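Local coordinates for protein glycoside hydrolase family 81 (Clostridium thermocellum, PDB 6FOP) that probably hydrolyses beta-1,3-glucans such as laminarin, as a family 81 glycoside hydrolase of the cellulosome, at residues A[37-46]-A[478-489]. Residues are numbered along the deposited sequence; the frame is centred on the assembly and turned at random.
Sequences TNSWESSILW and WASGHAGFADGN. With MG (magnesium ion), chain Y.
His482 lays its CB on the indole of Trp46, 3.3 Å from the centroid of the five-membered ring and almost straight above it, a clean CH-pi contact. With its CG wedged between the backbone N and carbonyl carbon (chi1 51°), the imidazole stands up from that indole and turns an edge to its six-membered ring, giving a T-shaped pair with planes at 69°. Bonds at both nitrogens, ND1 from Gly484 N close to the ring plane and NE2 with Glu412, limit the rotation of the imidazole, and Ser480 OG lies over the centre of one face.

One residue earlier, Gly481 O receives Asn38 N over 3.0 Å in an almost straight bond (174°), although the donor lies well above the carbonyl plane. Asn38 CA also points its hydrogen at Ser480 O, 3.1 Å away. The side chain of Asn38 leans over Gly481, its CG 3.7 Å from Gly481 CA; OD1 takes a bond from Thr37 OG1, while ND2 bonds to Leu413 O.

Two loops meet here, one leading into the short helix 43-46 and the other linking strands 476-477 and 490-491 within the family 81 C-terminal domain. Within the second, Ser480 forms an ST motif, its OG accepting from Ala483 N. Asn489 ties both together: ND2 donates to Ser39 O at 3.0 Å, in the plane of its own amide, and to Ser480 O, while OD1 takes Ser480 N on a lone pair. Asn489 CB rests on one face of the Trp478 indole, whose edge meets Asn38 O and whose NE1 bonds to Asp471. On the short helix, Ile44 O binds a magnesium ion at 2.3 Å, together with the carbonyls of Asn47, Tyr49 and Ala102.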
loop_
_atom_site.group_PDB
_atom_site.type_symbol
_atom_site.label_atom_id
_atom_site.label_comp_id
_atom_site.label_asym_id
_atom_site.label_seq_id
_atom_site.Cartn_x
_atom_site.Cartn_y
_atom_site.Cartn_z
ATOM N N THR A 37 -0.428 -12.182 3.645
ATOM C CA THR A 37 -1.822 -11.731 3.752
ATOM C C THR A 37 -1.930 -10.307 3.211
ATOM O O THR A 37 -0.934 -9.709 2.767
ATOM C CB THR A 37 -2.279 -11.745 5.229
ATOM O OG1 THR A 37 -1.558 -10.761 5.981
ATOM C CG2 THR A 37 -2.050 -13.100 5.869
ATOM N N ASN A 38 -3.132 -9.752 3.246
ATOM C CA ASN A 38 -3.320 -8.346 2.923
ATOM C C ASN A 38 -2.876 -8.012 1.519
ATOM O O ASN A 38 -2.219 -7.011 1.273
ATOM C CB ASN A 38 -2.648 -7.389 3.933
ATOM C CG ASN A 38 -3.197 -7.560 5.322
ATOM O OD1 ASN A 38 -2.707 -8.370 6.109
ATOM N ND2 ASN A 38 -4.211 -6.750 5.659
ATOM N N SER A 39 -3.255 -8.879 0.571
ATOM C CA SER A 39 -2.863 -8.653 -0.798
ATOM C C SER A 39 -3.983 -9.044 -1.782
ATOM O O SER A 39 -5.094 -9.415 -1.398
ATOM C CB SER A 39 -1.564 -9.414 -1.047
ATOM O OG SER A 39 -0.961 -9.065 -2.300
ATOM N N TRP A 40 -3.677 -8.920 -3.052
ATOM C CA TRP A 40 -4.651 -9.189 -4.101
ATOM C C TRP A 40 -4.914 -10.688 -4.301
ATOM O O TRP A 40 -5.973 -11.082 -4.763
ATOM C CB TRP A 40 -4.195 -8.536 -5.409
ATOM C CG TRP A 40 -2.829 -8.966 -5.857
ATOM C CD1 TRP A 40 -1.629 -8.414 -5.489
ATOM C CD2 TRP A 40 -2.499 -10.052 -6.742
ATOM N NE1 TRP A 40 -0.584 -9.084 -6.047
ATOM C CE2 TRP A 40 -1.091 -10.071 -6.864
ATOM C CE3 TRP A 40 -3.262 -10.967 -7.494
ATOM C CZ2 TRP A 40 -0.421 -11.009 -7.650
ATOM C CZ3 TRP A 40 -2.596 -11.886 -8.276
ATOM C CH2 TRP A 40 -1.183 -11.902 -8.363
ATOM N N GLU A 41 -3.952 -11.533 -3.949
ATOM C CA GLU A 41 -4.089 -12.979 -4.103
ATOM C C GLU A 41 -4.658 -13.661 -2.847
ATOM O O GLU A 41 -4.885 -14.863 -2.825
ATOM C CB GLU A 41 -2.747 -13.616 -4.481
ATOM C CG GLU A 41 -1.756 -13.788 -3.328
ATOM C CD GLU A 41 -1.107 -12.537 -2.787
ATOM O OE1 GLU A 41 -1.096 -11.516 -3.484
ATOM O OE2 GLU A 41 -0.501 -12.651 -1.675
ATOM N N SER A 42 -4.871 -12.890 -1.774
ATOM C CA SER A 42 -5.062 -13.471 -0.444
ATOM C C SER A 42 -6.244 -14.382 -0.289
ATOM O O SER A 42 -6.195 -15.284 0.537
ATOM C CB SER A 42 -5.104 -12.363 0.592
ATOM O OG SER A 42 -3.893 -11.647 0.591
ATOM N N SER A 43 -7.323 -14.155 -1.046
ATOM C CA SER A 43 -8.537 -14.974 -0.839
ATOM C C SER A 43 -8.346 -16.463 -1.176
ATOM O O SER A 43 -9.078 -17.309 -0.665
ATOM C CB SER A 43 -9.729 -14.429 -1.618
ATOM O OG SER A 43 -9.624 -14.694 -3.018
ATOM N N ILE A 44 -7.334 -16.769 -1.973
ATOM C CA ILE A 44 -6.951 -18.163 -2.214
ATOM C C ILE A 44 -6.656 -18.911 -0.920
ATOM O O ILE A 44 -7.053 -20.067 -0.788
ATOM C CB ILE A 44 -5.749 -18.270 -3.151
ATOM C CG1 ILE A 44 -6.036 -17.632 -4.514
ATOM C CG2 ILE A 44 -5.339 -19.724 -3.352
ATOM C CD1 ILE A 44 -4.793 -17.382 -5.342
ATOM N N LEU A 45 -6.007 -18.223 0.028
ATOM C CA LEU A 45 -5.597 -18.816 1.299
ATOM C C LEU A 45 -6.747 -19.005 2.271
ATOM O O LEU A 45 -6.741 -19.953 3.069
ATOM C CB LEU A 45 -4.518 -17.949 1.967
ATOM C CG LEU A 45 -3.170 -17.926 1.250
ATOM C CD1 LEU A 45 -2.408 -16.655 1.595
ATOM C CD2 LEU A 45 -2.356 -19.171 1.554
ATOM N N TRP A 46 -7.709 -18.064 2.254
ATOM C CA TRP A 46 -8.760 -18.035 3.274
ATOM C C TRP A 46 -10.025 -18.808 2.879
ATOM O O TRP A 46 -10.760 -19.298 3.740
ATOM C CB TRP A 46 -9.133 -16.573 3.572
ATOM C CG TRP A 46 -8.068 -15.728 4.241
ATOM C CD1 TRP A 46 -6.991 -15.144 3.645
ATOM C CD2 TRP A 46 -8.047 -15.316 5.605
ATOM N NE1 TRP A 46 -6.277 -14.394 4.565
ATOM C CE2 TRP A 46 -6.911 -14.495 5.781
ATOM C CE3 TRP A 46 -8.880 -15.556 6.690
ATOM C CZ2 TRP A 46 -6.613 -13.885 7.004
ATOM C CZ3 TRP A 46 -8.570 -14.973 7.902
ATOM C CH2 TRP A 46 -7.446 -14.146 8.046
ATOM N N TRP A 478 -2.832 -2.449 1.336
ATOM C CA TRP A 478 -4.128 -3.087 1.365
ATOM C C TRP A 478 -4.561 -3.339 2.808
ATOM O O TRP A 478 -3.770 -3.797 3.657
ATOM C CB TRP A 478 -4.096 -4.420 0.649
ATOM C CG TRP A 478 -3.919 -4.388 -0.841
ATOM C CD1 TRP A 478 -2.900 -4.973 -1.533
ATOM C CD2 TRP A 478 -4.808 -3.862 -1.831
ATOM N NE1 TRP A 478 -3.071 -4.822 -2.883
ATOM C CE2 TRP A 478 -4.236 -4.148 -3.097
ATOM C CE3 TRP A 478 -5.997 -3.129 -1.788
ATOM C CZ2 TRP A 478 -4.858 -3.818 -4.281
ATOM C CZ3 TRP A 478 -6.620 -2.801 -2.973
ATOM C CH2 TRP A 478 -6.024 -3.125 -4.211
ATOM N N ALA A 479 -5.829 -3.044 3.064
ATOM C CA ALA A 479 -6.390 -3.139 4.406
ATOM C C ALA A 479 -6.895 -4.510 4.797
ATOM O O ALA A 479 -6.738 -4.913 5.951
ATOM C CB ALA A 479 -7.490 -2.117 4.581
ATOM N N SER A 480 -7.519 -5.240 3.856
ATOM C CA SER A 480 -8.179 -6.509 4.219
ATOM C C SER A 480 -7.153 -7.625 4.312
ATOM O O SER A 480 -6.383 -7.821 3.388
ATOM C CB SER A 480 -9.225 -6.875 3.172
ATOM O OG SER A 480 -9.861 -8.098 3.480
ATOM N N GLY A 481 -7.180 -8.393 5.402
ATOM C CA GLY A 481 -6.308 -9.560 5.485
ATOM C C GLY A 481 -6.583 -10.620 4.428
ATOM O O GLY A 481 -5.651 -11.279 3.959
ATOM N N HIS A 482 -7.865 -10.752 4.066
ATOM C CA HIS A 482 -8.363 -11.876 3.288
ATOM C C HIS A 482 -8.870 -11.540 1.890
ATOM O O HIS A 482 -8.980 -12.463 1.065
ATOM C CB HIS A 482 -9.459 -12.599 4.090
ATOM C CG HIS A 482 -10.525 -11.702 4.607
ATOM N ND1 HIS A 482 -11.500 -11.161 3.811
ATOM C CD2 HIS A 482 -10.709 -11.168 5.830
ATOM C CE1 HIS A 482 -12.284 -10.384 4.533
ATOM N NE2 HIS A 482 -11.811 -10.362 5.761
ATOM N N ALA A 483 -9.220 -10.281 1.607
ATOM C CA ALA A 483 -9.740 -9.897 0.274
ATOM C C ALA A 483 -10.992 -10.691 -0.110
ATOM O O ALA A 483 -11.263 -10.961 -1.285
ATOM C CB ALA A 483 -8.667 -9.998 -0.789
ATOM N N GLY A 484 -11.822 -11.003 0.866
ATOM C CA GLY A 484 -13.003 -11.847 0.682
ATOM C C GLY A 484 -14.222 -11.046 0.235
ATOM O O GLY A 484 -15.293 -11.129 0.852
ATOM N N PHE A 485 -14.066 -10.340 -0.880
ATOM C CA PHE A 485 -15.107 -9.472 -1.442
ATOM C C PHE A 485 -15.128 -9.668 -2.957
ATOM O O PHE A 485 -14.096 -9.955 -3.566
ATOM C CB PHE A 485 -14.775 -8.000 -1.155
ATOM C CG PHE A 485 -14.648 -7.670 0.285
ATOM C CD1 PHE A 485 -15.769 -7.326 1.007
ATOM C CD2 PHE A 485 -13.399 -7.635 0.909
ATOM C CE1 PHE A 485 -15.653 -7.002 2.349
ATOM C CE2 PHE A 485 -13.273 -7.285 2.248
ATOM C CZ PHE A 485 -14.402 -6.980 2.965
ATOM N N ALA A 486 -16.301 -9.512 -3.565
ATOM C CA ALA A 486 -16.400 -9.540 -5.015
ATOM C C ALA A 486 -15.430 -8.579 -5.684
ATOM O O ALA A 486 -14.911 -8.882 -6.759
ATOM C CB ALA A 486 -17.816 -9.222 -5.467
ATOM N N ASP A 487 -15.214 -7.409 -5.067
ATOM C CA ASP A 487 -14.317 -6.394 -5.618
ATOM C C ASP A 487 -12.874 -6.477 -5.164
ATOM O O ASP A 487 -12.074 -5.564 -5.448
ATOM C CB ASP A 487 -14.900 -5.011 -5.335
ATOM C CG ASP A 487 -16.161 -4.759 -6.133
ATOM O OD1 ASP A 487 -16.265 -5.254 -7.283
ATOM O OD2 ASP A 487 -17.057 -4.111 -5.619
ATOM N N GLY A 488 -12.535 -7.578 -4.508
ATOM C CA GLY A 488 -11.161 -7.834 -4.117
ATOM C C GLY A 488 -10.750 -7.163 -2.823
ATOM O O GLY A 488 -11.556 -7.057 -1.891
ATOM N N ASN A 489 -9.472 -6.822 -2.736
ATOM C CA ASN A 489 -8.968 -6.104 -1.557
ATOM C C ASN A 489 -9.346 -4.634 -1.687
ATOM O O ASN A 489 -9.826 -4.198 -2.731
ATOM C CB ASN A 489 -7.475 -6.374 -1.362
ATOM C CG ASN A 489 -7.086 -6.415 0.111
ATOM O OD1 ASN A 489 -7.474 -5.528 0.886
ATOM N ND2 ASN A 489 -6.324 -7.404 0.516
HETATM MG MG MG Y . -8.550 -21.592 -1.655
#